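Local coordinates for protein DNA polymerase III subunit beta (Deinococcus radiodurans, PDB 4TRT) that probably tethers DNA polymerases and other proteins to DNA, forming a ring-shaped head-to-tail homodimer around the duplex that makes replication processive, at residues V1-V6 against E61-E66; A33-T38 against N67-A72; L89-Q94 against L107-I112; L43-T48 against C56-E61; R80-E85 against L96-G101. One frame throughout, in Å; residues are numbered along the deposited sequence.

Contact 1. Residues V1-V6 against E61-E66; sequences VMKANV and EVQQPE. Unlike the reference sequence in segment 1-6: V1 (reference Met).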
# COMPACT_ATOMS: atom_id res chain seq x y z
N VAL A 1 -12.06 32.95 -26.37
CA VAL A 1 -12.25 32.20 -25.08
C VAL A 1 -10.91 32.07 -24.38
O VAL A 1 -9.86 32.18 -25.02
CB VAL A 1 -12.84 30.79 -25.31
CG1 VAL A 1 -14.25 30.88 -25.88
CG2 VAL A 1 -11.94 29.96 -26.21
N MET A 2 -10.94 31.81 -23.08
CA MET A 2 -9.70 31.53 -22.35
C MET A 2 -9.04 30.23 -22.80
O MET A 2 -9.69 29.19 -22.90
CB MET A 2 -9.93 31.46 -20.84
CG MET A 2 -8.62 31.50 -20.07
SD MET A 2 -8.05 29.91 -19.50
CE MET A 2 -9.02 29.99 -17.99
N LYS A 3 -7.74 30.31 -23.04
CA LYS A 3 -6.93 29.15 -23.43
C LYS A 3 -5.58 29.22 -22.72
O LYS A 3 -4.98 30.29 -22.67
CB LYS A 3 -6.69 29.10 -24.93
CG LYS A 3 -7.75 28.37 -25.73
CD LYS A 3 -7.58 28.65 -27.21
CE LYS A 3 -8.59 27.89 -28.04
NZ LYS A 3 -8.43 28.16 -29.48
N ALA A 4 -5.12 28.10 -22.18
CA ALA A 4 -3.82 28.04 -21.52
C ALA A 4 -3.02 26.84 -22.02
O ALA A 4 -3.58 25.77 -22.26
CB ALA A 4 -3.98 27.99 -20.00
N ASN A 5 -1.71 27.03 -22.20
CA ASN A 5 -0.81 25.93 -22.49
C ASN A 5 0.11 25.73 -21.31
O ASN A 5 0.78 26.66 -20.89
CB ASN A 5 -0.02 26.20 -23.77
CG ASN A 5 -0.87 25.99 -25.01
OD1 ASN A 5 -1.25 24.87 -25.35
ND2 ASN A 5 -1.17 27.07 -25.68
N VAL A 6 0.13 24.53 -20.77
CA VAL A 6 0.87 24.23 -19.56
C VAL A 6 1.54 22.85 -19.70
O VAL A 6 1.08 21.99 -20.44
CB VAL A 6 -0.08 24.30 -18.31
CG1 VAL A 6 -1.18 23.26 -18.39
CG2 VAL A 6 0.68 24.15 -17.01
N GLU A 61 1.29 29.69 -20.48
CA GLU A 61 0.94 30.76 -21.40
C GLU A 61 -0.56 30.80 -21.49
O GLU A 61 -1.19 29.81 -21.85
CB GLU A 61 1.58 30.52 -22.77
CG GLU A 61 3.09 30.38 -22.58
CD GLU A 61 3.90 30.72 -23.81
OE1 GLU A 61 3.30 30.86 -24.90
OE2 GLU A 61 5.14 30.85 -23.67
N VAL A 62 -1.14 31.96 -21.17
CA VAL A 62 -2.58 32.11 -21.08
C VAL A 62 -3.06 33.26 -21.99
O VAL A 62 -2.44 34.32 -22.03
CB VAL A 62 -3.03 32.42 -19.65
CG1 VAL A 62 -4.55 32.50 -19.58
CG2 VAL A 62 -2.52 31.36 -18.65
N GLN A 63 -4.16 33.05 -22.70
CA GLN A 63 -4.83 34.13 -23.42
C GLN A 63 -6.23 34.32 -22.84
O GLN A 63 -6.89 33.36 -22.44
CB GLN A 63 -4.90 33.86 -24.93
CG GLN A 63 -5.66 32.59 -25.29
CD GLN A 63 -6.14 32.60 -26.73
OE1 GLN A 63 -5.35 32.79 -27.66
NE2 GLN A 63 -7.45 32.37 -26.93
N GLN A 64 -6.66 35.57 -22.80
CA GLN A 64 -7.99 35.95 -22.31
C GLN A 64 -8.28 35.32 -20.93
O GLN A 64 -9.21 34.52 -20.78
CB GLN A 64 -9.06 35.59 -23.37
CG GLN A 64 -8.87 36.35 -24.68
CD GLN A 64 -9.73 35.83 -25.83
OE1 GLN A 64 -10.82 35.32 -25.63
NE2 GLN A 64 -9.23 35.97 -27.06
N PRO A 65 -7.47 35.69 -19.91
CA PRO A 65 -7.57 35.06 -18.60
C PRO A 65 -8.97 35.21 -17.98
O PRO A 65 -9.62 36.24 -18.11
CB PRO A 65 -6.51 35.79 -17.76
CG PRO A 65 -6.24 37.06 -18.47
CD PRO A 65 -6.45 36.76 -19.92
N GLU A 66 -9.39 34.15 -17.30
CA GLU A 66 -10.70 34.08 -16.68
C GLU A 66 -10.56 33.07 -15.54
O GLU A 66 -9.74 32.17 -15.62
CB GLU A 66 -11.72 33.60 -17.70
CG GLU A 66 -13.17 33.70 -17.29
CD GLU A 66 -14.12 33.28 -18.41
OE1 GLU A 66 -13.67 33.18 -19.58
OE2 GLU A 66 -15.31 33.05 -18.13
O HOH W 1 -13.80 31.87 -21.86

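Contact 2. Residues A33-T38 against N67-A72; sequences ALKVET and NFVVPA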
# COMPACT_ATOMS: atom_id res chain seq x y z
N ALA A 33 -14.10 21.97 -4.35
CA ALA A 33 -13.65 22.59 -5.58
C ALA A 33 -12.21 23.11 -5.50
O ALA A 33 -11.70 23.45 -4.43
CB ALA A 33 -14.57 23.73 -5.98
N LEU A 34 -11.57 23.14 -6.67
CA LEU A 34 -10.30 23.80 -6.87
C LEU A 34 -10.62 25.12 -7.54
O LEU A 34 -11.40 25.15 -8.51
CB LEU A 34 -9.43 22.95 -7.81
CG LEU A 34 -8.10 23.53 -8.30
CD1 LEU A 34 -7.11 23.59 -7.14
CD2 LEU A 34 -7.55 22.64 -9.39
N LYS A 35 -10.05 26.22 -7.05
CA LYS A 35 -10.16 27.48 -7.74
C LYS A 35 -8.95 27.67 -8.63
O LYS A 35 -7.81 27.38 -8.23
CB LYS A 35 -10.29 28.65 -6.76
CG LYS A 35 -10.47 29.98 -7.47
CD LYS A 35 -11.07 31.06 -6.58
CE LYS A 35 -10.03 31.88 -5.85
NZ LYS A 35 -10.66 32.86 -4.91
N VAL A 36 -9.19 28.10 -9.87
CA VAL A 36 -8.10 28.33 -10.82
C VAL A 36 -8.18 29.77 -11.30
O VAL A 36 -9.18 30.19 -11.86
CB VAL A 36 -8.16 27.39 -12.04
CG1 VAL A 36 -6.98 27.67 -12.97
CG2 VAL A 36 -8.15 25.94 -11.60
N GLU A 37 -7.13 30.54 -11.01
CA GLU A 37 -7.06 31.92 -11.41
C GLU A 37 -5.98 32.01 -12.44
O GLU A 37 -4.90 31.44 -12.26
CB GLU A 37 -6.69 32.82 -10.24
CG GLU A 37 -7.83 33.10 -9.30
CD GLU A 37 -7.38 33.79 -8.03
OE1 GLU A 37 -6.45 33.26 -7.38
OE2 GLU A 37 -7.94 34.86 -7.70
N THR A 38 -6.27 32.70 -13.54
CA THR A 38 -5.35 32.80 -14.64
C THR A 38 -4.91 34.24 -14.82
O THR A 38 -5.66 35.18 -14.56
CB THR A 38 -5.95 32.23 -15.95
OG1 THR A 38 -7.21 32.87 -16.24
CG2 THR A 38 -6.16 30.70 -15.83
N ASN A 67 -11.31 33.26 -14.46
CA ASN A 67 -11.24 32.38 -13.30
C ASN A 67 -12.38 31.38 -13.32
O ASN A 67 -13.44 31.66 -13.87
CB ASN A 67 -11.27 33.17 -12.01
CG ASN A 67 -10.18 34.22 -11.92
OD1 ASN A 67 -9.10 34.07 -12.48
ND2 ASN A 67 -10.46 35.29 -11.21
N PHE A 68 -12.17 30.22 -12.71
CA PHE A 68 -13.20 29.19 -12.66
C PHE A 68 -12.94 28.23 -11.51
O PHE A 68 -11.84 28.22 -10.96
CB PHE A 68 -13.27 28.41 -13.99
CG PHE A 68 -12.00 27.70 -14.36
CD1 PHE A 68 -11.02 28.35 -15.10
CD2 PHE A 68 -11.79 26.39 -14.00
CE1 PHE A 68 -9.85 27.70 -15.46
CE2 PHE A 68 -10.61 25.73 -14.34
CZ PHE A 68 -9.64 26.39 -15.08
N VAL A 69 -13.96 27.43 -11.18
CA VAL A 69 -13.81 26.32 -10.25
C VAL A 69 -14.19 24.99 -10.92
O VAL A 69 -15.07 24.93 -11.77
CB VAL A 69 -14.64 26.51 -8.96
CG1 VAL A 69 -14.18 27.76 -8.19
CG2 VAL A 69 -16.14 26.57 -9.26
N VAL A 70 -13.49 23.93 -10.52
CA VAL A 70 -13.76 22.58 -10.97
C VAL A 70 -13.54 21.64 -9.78
O VAL A 70 -12.80 21.98 -8.85
CB VAL A 70 -12.83 22.15 -12.13
CG1 VAL A 70 -13.29 22.70 -13.47
CG2 VAL A 70 -11.38 22.54 -11.83
N PRO A 71 -14.18 20.45 -9.78
CA PRO A 71 -13.92 19.48 -8.71
C PRO A 71 -12.43 19.10 -8.69
O PRO A 71 -11.89 18.66 -9.72
CB PRO A 71 -14.80 18.28 -9.08
CG PRO A 71 -15.76 18.77 -10.11
CD PRO A 71 -15.09 19.92 -10.81
N ALA A 72 -11.78 19.29 -7.54
CA ALA A 72 -10.34 19.20 -7.45
C ALA A 72 -9.79 17.80 -7.75
O ALA A 72 -8.81 17.68 -8.47
CB ALA A 72 -9.86 19.67 -6.08

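Contact 3. Residues L89-Q94 against L107-I112; sequences LELSGQ and LQTGDI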
# COMPACT_ATOMS: atom_id res chain seq x y z
N LEU A 89 -5.62 23.86 -21.92
CA LEU A 89 -6.86 24.14 -21.20
C LEU A 89 -7.62 25.16 -22.00
O LEU A 89 -7.02 26.09 -22.59
CB LEU A 89 -6.57 24.71 -19.80
CG LEU A 89 -5.77 23.80 -18.89
CD1 LEU A 89 -5.49 24.49 -17.55
CD2 LEU A 89 -6.50 22.46 -18.73
N GLU A 90 -8.93 24.97 -22.10
CA GLU A 90 -9.81 25.94 -22.73
C GLU A 90 -11.10 26.04 -21.91
O GLU A 90 -11.65 25.04 -21.49
CB GLU A 90 -10.12 25.56 -24.18
CG GLU A 90 -11.09 26.52 -24.88
CD GLU A 90 -11.47 26.10 -26.29
OE1 GLU A 90 -10.73 25.34 -26.94
OE2 GLU A 90 -12.52 26.56 -26.77
N LEU A 91 -11.58 27.26 -21.69
CA LEU A 91 -12.80 27.47 -20.93
C LEU A 91 -13.82 28.13 -21.84
O LEU A 91 -13.61 29.24 -22.33
CB LEU A 91 -12.54 28.36 -19.71
CG LEU A 91 -13.75 28.61 -18.81
CD1 LEU A 91 -14.06 27.34 -18.04
CD2 LEU A 91 -13.50 29.77 -17.85
N SER A 92 -14.92 27.42 -22.08
CA SER A 92 -15.99 27.91 -22.93
C SER A 92 -17.32 27.66 -22.24
O SER A 92 -17.68 26.51 -22.01
CB SER A 92 -15.95 27.15 -24.25
OG SER A 92 -16.75 27.78 -25.23
N GLY A 93 -18.04 28.74 -21.93
CA GLY A 93 -19.24 28.66 -21.10
C GLY A 93 -18.91 28.05 -19.76
O GLY A 93 -17.97 28.48 -19.10
N GLN A 94 -19.66 27.01 -19.37
CA GLN A 94 -19.44 26.30 -18.11
C GLN A 94 -18.68 24.97 -18.32
O GLN A 94 -18.84 24.00 -17.56
CB GLN A 94 -20.78 26.06 -17.39
CG GLN A 94 -21.38 27.29 -16.67
CD GLN A 94 -21.16 27.22 -15.14
OE1 GLN A 94 -20.04 27.39 -14.62
NE2 GLN A 94 -22.25 26.95 -14.42
N LEU A 107 -14.77 19.04 -18.47
CA LEU A 107 -15.31 19.08 -17.11
C LEU A 107 -16.30 20.24 -16.96
O LEU A 107 -16.02 21.37 -17.38
CB LEU A 107 -14.21 19.32 -16.07
CG LEU A 107 -13.22 18.24 -15.68
CD1 LEU A 107 -12.33 17.96 -16.88
CD2 LEU A 107 -12.40 18.71 -14.49
N GLN A 108 -17.46 19.96 -16.36
CA GLN A 108 -18.38 21.01 -15.96
C GLN A 108 -17.75 21.85 -14.86
O GLN A 108 -17.23 21.31 -13.89
CB GLN A 108 -19.69 20.41 -15.46
CG GLN A 108 -20.56 19.89 -16.59
CD GLN A 108 -21.02 20.97 -17.55
OE1 GLN A 108 -21.75 21.90 -17.18
NE2 GLN A 108 -20.61 20.85 -18.81
N THR A 109 -17.77 23.16 -15.02
CA THR A 109 -17.23 24.08 -14.02
C THR A 109 -18.33 24.45 -13.04
O THR A 109 -19.50 24.28 -13.34
CB THR A 109 -16.69 25.36 -14.67
OG1 THR A 109 -17.72 25.94 -15.46
CG2 THR A 109 -15.50 25.05 -15.57
N GLY A 110 -17.94 24.99 -11.88
CA GLY A 110 -18.88 25.32 -10.82
C GLY A 110 -19.13 26.80 -10.66
O GLY A 110 -18.83 27.61 -11.54
N ASP A 111 -19.69 27.15 -9.51
CA ASP A 111 -20.10 28.53 -9.23
C ASP A 111 -18.93 29.31 -8.64
O ASP A 111 -18.83 29.47 -7.44
CB ASP A 111 -21.30 28.51 -8.27
CG ASP A 111 -21.97 29.88 -8.12
OD1 ASP A 111 -21.56 30.85 -8.79
OD2 ASP A 111 -22.92 29.96 -7.32
N ILE A 112 -18.04 29.81 -9.51
CA ILE A 112 -16.87 30.59 -9.06
C ILE A 112 -17.29 31.80 -8.20
O ILE A 112 -16.64 32.11 -7.20
CB ILE A 112 -16.04 31.06 -10.28
CG1 ILE A 112 -14.82 31.89 -9.88
CG2 ILE A 112 -16.90 31.90 -11.22
CD1 ILE A 112 -13.79 31.13 -9.09

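Contact 4. Residues L43-T48 against C56-E61; sequences LTLSGT and CFVPAE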
# COMPACT_ATOMS: atom_id res chain seq x y z
N LEU A 43 -1.07 29.99 -14.09
CA LEU A 43 -2.26 29.58 -13.38
C LEU A 43 -1.94 29.57 -11.89
O LEU A 43 -0.91 29.06 -11.47
CB LEU A 43 -2.67 28.17 -13.79
CG LEU A 43 -2.72 27.75 -15.27
CD1 LEU A 43 -2.69 26.23 -15.36
CD2 LEU A 43 -3.94 28.28 -15.98
N THR A 44 -2.85 30.11 -11.09
CA THR A 44 -2.78 29.97 -9.64
C THR A 44 -3.90 29.02 -9.22
O THR A 44 -5.07 29.30 -9.45
CB THR A 44 -2.90 31.34 -8.96
OG1 THR A 44 -1.81 32.15 -9.38
CG2 THR A 44 -2.86 31.24 -7.42
N LEU A 45 -3.51 27.89 -8.65
CA LEU A 45 -4.42 26.86 -8.18
C LEU A 45 -4.60 27.03 -6.68
O LEU A 45 -3.61 27.08 -5.94
CB LEU A 45 -3.82 25.47 -8.46
CG LEU A 45 -3.26 25.17 -9.85
CD1 LEU A 45 -2.51 23.84 -9.89
CD2 LEU A 45 -4.37 25.16 -10.89
N SER A 46 -5.85 27.12 -6.20
CA SER A 46 -6.05 27.32 -4.78
C SER A 46 -7.27 26.58 -4.22
O SER A 46 -8.21 26.22 -4.96
CB SER A 46 -6.10 28.82 -4.46
OG SER A 46 -7.34 29.39 -4.82
N GLY A 47 -7.23 26.36 -2.91
CA GLY A 47 -8.33 25.72 -2.19
C GLY A 47 -8.15 25.75 -0.68
O GLY A 47 -7.15 26.28 -0.16
N THR A 48 -9.12 25.20 0.04
CA THR A 48 -9.10 25.21 1.49
C THR A 48 -9.71 23.92 2.02
O THR A 48 -10.48 23.27 1.32
CB THR A 48 -9.87 26.42 2.04
OG1 THR A 48 -9.72 26.51 3.46
CG2 THR A 48 -11.36 26.30 1.72
N CYS A 56 -0.98 27.36 -5.20
CA CYS A 56 0.20 26.95 -5.94
C CYS A 56 0.20 27.60 -7.31
O CYS A 56 -0.80 27.53 -8.04
CB CYS A 56 0.27 25.44 -6.11
SG CYS A 56 1.88 24.90 -6.73
N PHE A 57 1.32 28.21 -7.67
CA PHE A 57 1.48 28.82 -8.98
C PHE A 57 2.06 27.82 -9.99
O PHE A 57 3.06 27.16 -9.70
CB PHE A 57 2.38 30.04 -8.89
CG PHE A 57 2.63 30.71 -10.22
CD1 PHE A 57 1.66 31.53 -10.78
CD2 PHE A 57 3.84 30.55 -10.88
CE1 PHE A 57 1.89 32.17 -12.00
CE2 PHE A 57 4.07 31.19 -12.10
CZ PHE A 57 3.09 31.99 -12.65
N VAL A 58 1.45 27.73 -11.16
CA VAL A 58 1.94 26.90 -12.24
C VAL A 58 2.19 27.79 -13.46
O VAL A 58 1.25 28.35 -14.02
CB VAL A 58 0.93 25.79 -12.58
CG1 VAL A 58 1.42 24.96 -13.76
CG2 VAL A 58 0.68 24.91 -11.35
N PRO A 59 3.47 27.92 -13.89
CA PRO A 59 3.74 28.72 -15.09
C PRO A 59 3.01 28.21 -16.31
O PRO A 59 2.90 26.99 -16.50
CB PRO A 59 5.27 28.59 -15.26
CG PRO A 59 5.77 28.36 -13.88
CD PRO A 59 4.71 27.54 -13.19
N ALA A 60 2.50 29.13 -17.12
CA ALA A 60 1.73 28.78 -18.30
C ALA A 60 1.61 29.96 -19.23
O ALA A 60 1.79 31.10 -18.81
CB ALA A 60 0.32 28.33 -17.88
N GLU A 61 1.29 29.69 -20.48
CA GLU A 61 0.94 30.76 -21.40
C GLU A 61 -0.56 30.80 -21.49
O GLU A 61 -1.19 29.81 -21.85
CB GLU A 61 1.58 30.52 -22.77
CG GLU A 61 3.09 30.38 -22.58
CD GLU A 61 3.90 30.72 -23.81
OE1 GLU A 61 3.30 30.86 -24.90
OE2 GLU A 61 5.14 30.85 -23.67

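Contact 5. Residues R80-E85 against L96-G101; sequences RNLGGE and LSVRSG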
# COMPACT_ATOMS: atom_id res chain seq x y z
N ARG A 80 -3.46 13.64 -14.44
CA ARG A 80 -2.54 12.53 -14.19
C ARG A 80 -2.61 11.45 -15.26
O ARG A 80 -1.57 10.95 -15.67
CB ARG A 80 -2.85 11.95 -12.83
CG ARG A 80 -2.12 10.68 -12.42
CD ARG A 80 -2.60 10.22 -11.05
NE ARG A 80 -2.77 11.34 -10.14
CZ ARG A 80 -3.87 11.63 -9.44
NH1 ARG A 80 -4.96 10.88 -9.47
NH2 ARG A 80 -3.85 12.70 -8.66
N ASN A 81 -3.82 11.13 -15.72
CA ASN A 81 -4.02 10.06 -16.69
C ASN A 81 -3.71 10.45 -18.14
O ASN A 81 -3.70 9.59 -19.02
CB ASN A 81 -5.48 9.56 -16.62
CG ASN A 81 -5.79 8.80 -15.34
OD1 ASN A 81 -4.88 8.31 -14.66
ND2 ASN A 81 -7.08 8.68 -15.01
N LEU A 82 -3.49 11.73 -18.40
CA LEU A 82 -3.20 12.17 -19.75
C LEU A 82 -1.86 11.59 -20.20
O LEU A 82 -0.92 11.43 -19.41
CB LEU A 82 -3.16 13.69 -19.85
CG LEU A 82 -4.46 14.46 -19.78
CD1 LEU A 82 -4.09 15.93 -19.80
CD2 LEU A 82 -5.40 14.14 -20.94
N GLY A 83 -1.80 11.23 -21.48
CA GLY A 83 -0.61 10.62 -22.06
C GLY A 83 0.51 11.60 -22.35
O GLY A 83 1.66 11.37 -21.96
N GLY A 84 0.20 12.70 -23.04
CA GLY A 84 1.25 13.58 -23.56
C GLY A 84 1.95 14.39 -22.47
O GLY A 84 1.62 14.26 -21.29
N GLU A 85 2.92 15.22 -22.86
CA GLU A 85 3.62 16.09 -21.91
C GLU A 85 3.11 17.53 -21.86
O GLU A 85 3.44 18.25 -20.93
CB GLU A 85 5.13 16.08 -22.16
CG GLU A 85 5.79 14.75 -21.82
CD GLU A 85 5.46 14.20 -20.42
OE1 GLU A 85 5.09 14.96 -19.49
OE2 GLU A 85 5.58 12.96 -20.26
N LEU A 96 -14.81 23.29 -18.99
CA LEU A 96 -13.35 23.29 -19.15
C LEU A 96 -12.91 22.12 -20.03
O LEU A 96 -13.13 20.95 -19.71
CB LEU A 96 -12.65 23.17 -17.80
CG LEU A 96 -11.12 23.18 -17.88
CD1 LEU A 96 -10.67 24.60 -18.17
CD2 LEU A 96 -10.46 22.64 -16.61
N SER A 97 -12.25 22.45 -21.14
CA SER A 97 -11.68 21.43 -22.00
C SER A 97 -10.22 21.17 -21.60
O SER A 97 -9.46 22.12 -21.34
CB SER A 97 -11.78 21.85 -23.46
OG SER A 97 -13.14 21.88 -23.84
N VAL A 98 -9.84 19.90 -21.52
CA VAL A 98 -8.48 19.52 -21.13
C VAL A 98 -7.98 18.55 -22.21
O VAL A 98 -8.56 17.46 -22.40
CB VAL A 98 -8.45 18.83 -19.75
CG1 VAL A 98 -7.02 18.58 -19.30
CG2 VAL A 98 -9.23 19.62 -18.70
N ARG A 99 -6.98 18.99 -22.98
CA ARG A 99 -6.58 18.32 -24.21
C ARG A 99 -5.10 18.03 -24.23
O ARG A 99 -4.29 18.87 -23.83
CB ARG A 99 -6.87 19.19 -25.45
CG ARG A 99 -8.34 19.40 -25.73
CD ARG A 99 -8.54 20.09 -27.07
NE ARG A 99 -9.95 20.41 -27.25
CZ ARG A 99 -10.51 21.59 -27.04
NH1 ARG A 99 -9.80 22.65 -26.66
NH2 ARG A 99 -11.82 21.73 -27.24
N SER A 100 -4.76 16.85 -24.74
CA SER A 100 -3.38 16.50 -25.06
C SER A 100 -3.43 15.37 -26.10
O SER A 100 -4.07 14.34 -25.86
CB SER A 100 -2.61 16.05 -23.82
OG SER A 100 -1.25 15.83 -24.15
N GLY A 101 -2.81 15.60 -27.25
CA GLY A 101 -2.83 14.66 -28.37
C GLY A 101 -4.25 14.22 -28.73
O GLY A 101 -5.09 15.04 -29.05

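Contact 1. Residues V1-V6 against E61-E66
K3 and Q63 lie side by side and point the same way, out of one face of an antiparallel strand pair. Q63 CG packs against K3 CB at 3.7 Å. Q63 CG sits between its own backbone N and carbonyl carbon (chi1 60°), and the extended chain beyond it carries the amide to V1. There Q63 NE2 donates to V1 O over 3.1 Å, and V1 O lies close to the amide plane of Q63. Q64 reaches the same residue at its other polar end. V1 N is 2.8 Å from Q64 OE1, with the donor tilted 33° from the plane of that carbonyl. Two glutamine side chains thus hold V1, a methionine in the reference, one at N and one at O. A4 and V62 face the opposite way, and A4 CB touches V62 CG2 at 3.9 Å. M2 is buried. Its chain bends at chi2 and chi3, which curls CE round to 3.3 Å from E66 O. A water accepts from M2 N and donates to E66 OE1, linking the two again. The backbones run almost exactly antiparallel. K3 with Q63 and N5 with E61 are hydrogen-bonded pairs, and N5 N to E61 O is short at 2.8 Å. Between these, A4 and V62 share no backbone bond. On its other side, the strand that begins this chain bonds to strand 86-92, with M2, A4 and V6 meeting L91, L89 and V87. Strand 61-63 is an outermost strand of this sheet within the chain, while M2, V62 and P65 pack on T38 of strand 33-38.

Contact 2. Residues A33-T38 against N67-A72
V70 O takes the N-H of L34 at 2.8 Å in an almost straight bond (175°). A33 CA adds a weaker C-H contact to the same oxygen. V70 N returns a bond to L34 O, so L34 and V70 form a hydrogen-bonded antiparallel pair. V36 and F68 form the next one, with V36 N to F68 O at 2.9 Å. K35 and V69 are the non-hydrogen-bonded pair between them. V36 and F68 point the same way, side by side. With chi1 at 60°, the F68 ring is swung over toward strand 33-38. V36 CB then lies over one face, 3.8 Å from the ring centroid, in a CH-pi contact. Within this chain strand 68-71 is an edge strand of the larger antiparallel sheet, beside 33-38, consistent with the repeated beta-alpha-beta-beta-beta build of clamp domains. With a serine in place of F68, V36 would probably lose the surface it rests on, and a gap would open beneath it. P71 is the N-cap of the following helix, and A72 CB in its first turn meets L34 CB at 3.7 Å. At the other end N67 OD1 accepts a weak bond from T38 N at 3.3 Å, while T38 OG1 is bonded to E66 O.

Contact 3. Residues L89-Q94 against L107-I112
The turn between strands 86-92 and 95-100 meets the end of strand 103-108 where Q94 touches T109. T109 N donates to Q94 O over 2.9 Å in a nearly straight bond (171°). The donor comes from above the carbonyl plane, 44° out of it. Q108 CA reaches the same oxygen with a C-H contact at 3.4 Å, so two neighbouring residues gather on Q94 O. Strands 86-92 and 103-108 are not direct neighbours. Strand 95-100 lies between them in the five-stranded antiparallel sheet of the N-terminal clamp domain. Strand 103-108 is the outermost strand of that sheet within the chain, and the backbone of Q108 bonds to the second subunit. The T109 methyl, CG2, is anti to the carbonyl carbon, and from there it meets L91 CD1 at 3.7 Å. The two side chains cross obliquely. If T109 were a glycine, L91 CD1 would probably lose this methyl neighbour and a small gap would open beside L91. T109 also packs on V70, and L91 rests on F68. Beyond Q108 the chain leaves the strand, and G110 is bonded through its backbone to V69. D111 then makes an inverse gamma turn.

Contact 4. Residues L43-T48 against C56-E61
L43 and V58 are bonded in both directions through their backbones. V58 N gives its hydrogen to L43 O at 2.7 Å, nearly straight at 175°. L43 N gives its own to V58 O at 2.8 Å. L45 and C56 repeat the pattern. C56 N to L45 O is 2.7 Å, with the donor in the carbonyl plane, and L45 N to C56 O is 2.8 Å. T44 and F57 sit midway, as a non-hydrogen-bonded pair. Here L43 O also takes a C-H contact from F57 CA, and C56 O one from T44 CA. The residues whose polar backbone atoms face outward find partners elsewhere. T44 and S46 bond to E37 and K35 of strand 33-38, F57 to R223, and A60 to G41. At the turn T48 OG1 is hydrogen-bonded to L50 N, D53 OD1 and I52 O, and the two oxygens would have to share its one proton. T44 and F57 side chains meet at about a right angle. F57 CG is anti to its backbone N (chi1 178°), which swings the ring out so that its edge meets T44 OG1. That oxygen lies in the ring plane, 3.8 Å from F57 CD1. On the opposite face L45 CD1 touches V58 CG2 at 3.7 Å, and L43 CG lies 4.0 Å from A60 CB. Helix 8-21 covers L45 and V58, while L43 and A60 pack on A4 and V6 of strand 2-7. The two strands form a beta hairpin of the N-terminal clamp domain. Through strand 224-229 its sheet runs on into the central domain, as in other beta sliding clamps.

Contact 5. Residues R80-E85 against L96-G101
L82 CG lies anti to its carbonyl carbon (chi1 -73°), which points the side chain at V98. L82 CD1 and V98 CG1 are 4.0 Å apart, and the two side chains meet through these methyl groups. The same L82 methyl also lies 4.3 Å from S100 CB. S100 OG is turned away from its own backbone N (chi1 -175°), a setting that lays it beside G84, 3.4 Å from G84 CA. It is bonded to L86 O, outside the two segments. A side chain on G84 would point at the strand and collide with S100 OG, so the lack of one lets the loop come this close. No hydrogen bond joins segment 80-85 to 96-101. The loop is held instead by K8 NZ, to which L82 O and G84 O are both hydrogen-bonded. N81 O bonds to R263 NE of the second subunit, so this segment reaches the dimer interface. The contact belongs to a helix-to-strand connection in the N-terminal domain of the beta sliding clamp, where helix 72-81 packs on the sheet of strands 86-92, 95-100 and 103-108.

Overall arrangement
All five contacts lie in the N-terminal domain, on one side of the chain's centre. Contacts 1, 3 and 5 reach the five-stranded sheet of strands 61-63, 2-7, 86-92, 95-100 and 103-108. Contacts 2 and 4 belong to the larger sheet, where strands 33-38 and 42-48 are neighbours, and their centres are about 9 Å apart. Along the chain, contact 4 is nested inside the loops closed by contacts 1 and 2, which cross each other. Contacts 3 and 5 come later and also cross. Contact 2 touches all the others. The most distant centres are about 17 Å apart. Contacts 3 and 5 also touch the second subunit, so this compact domain meets the dimer interface there.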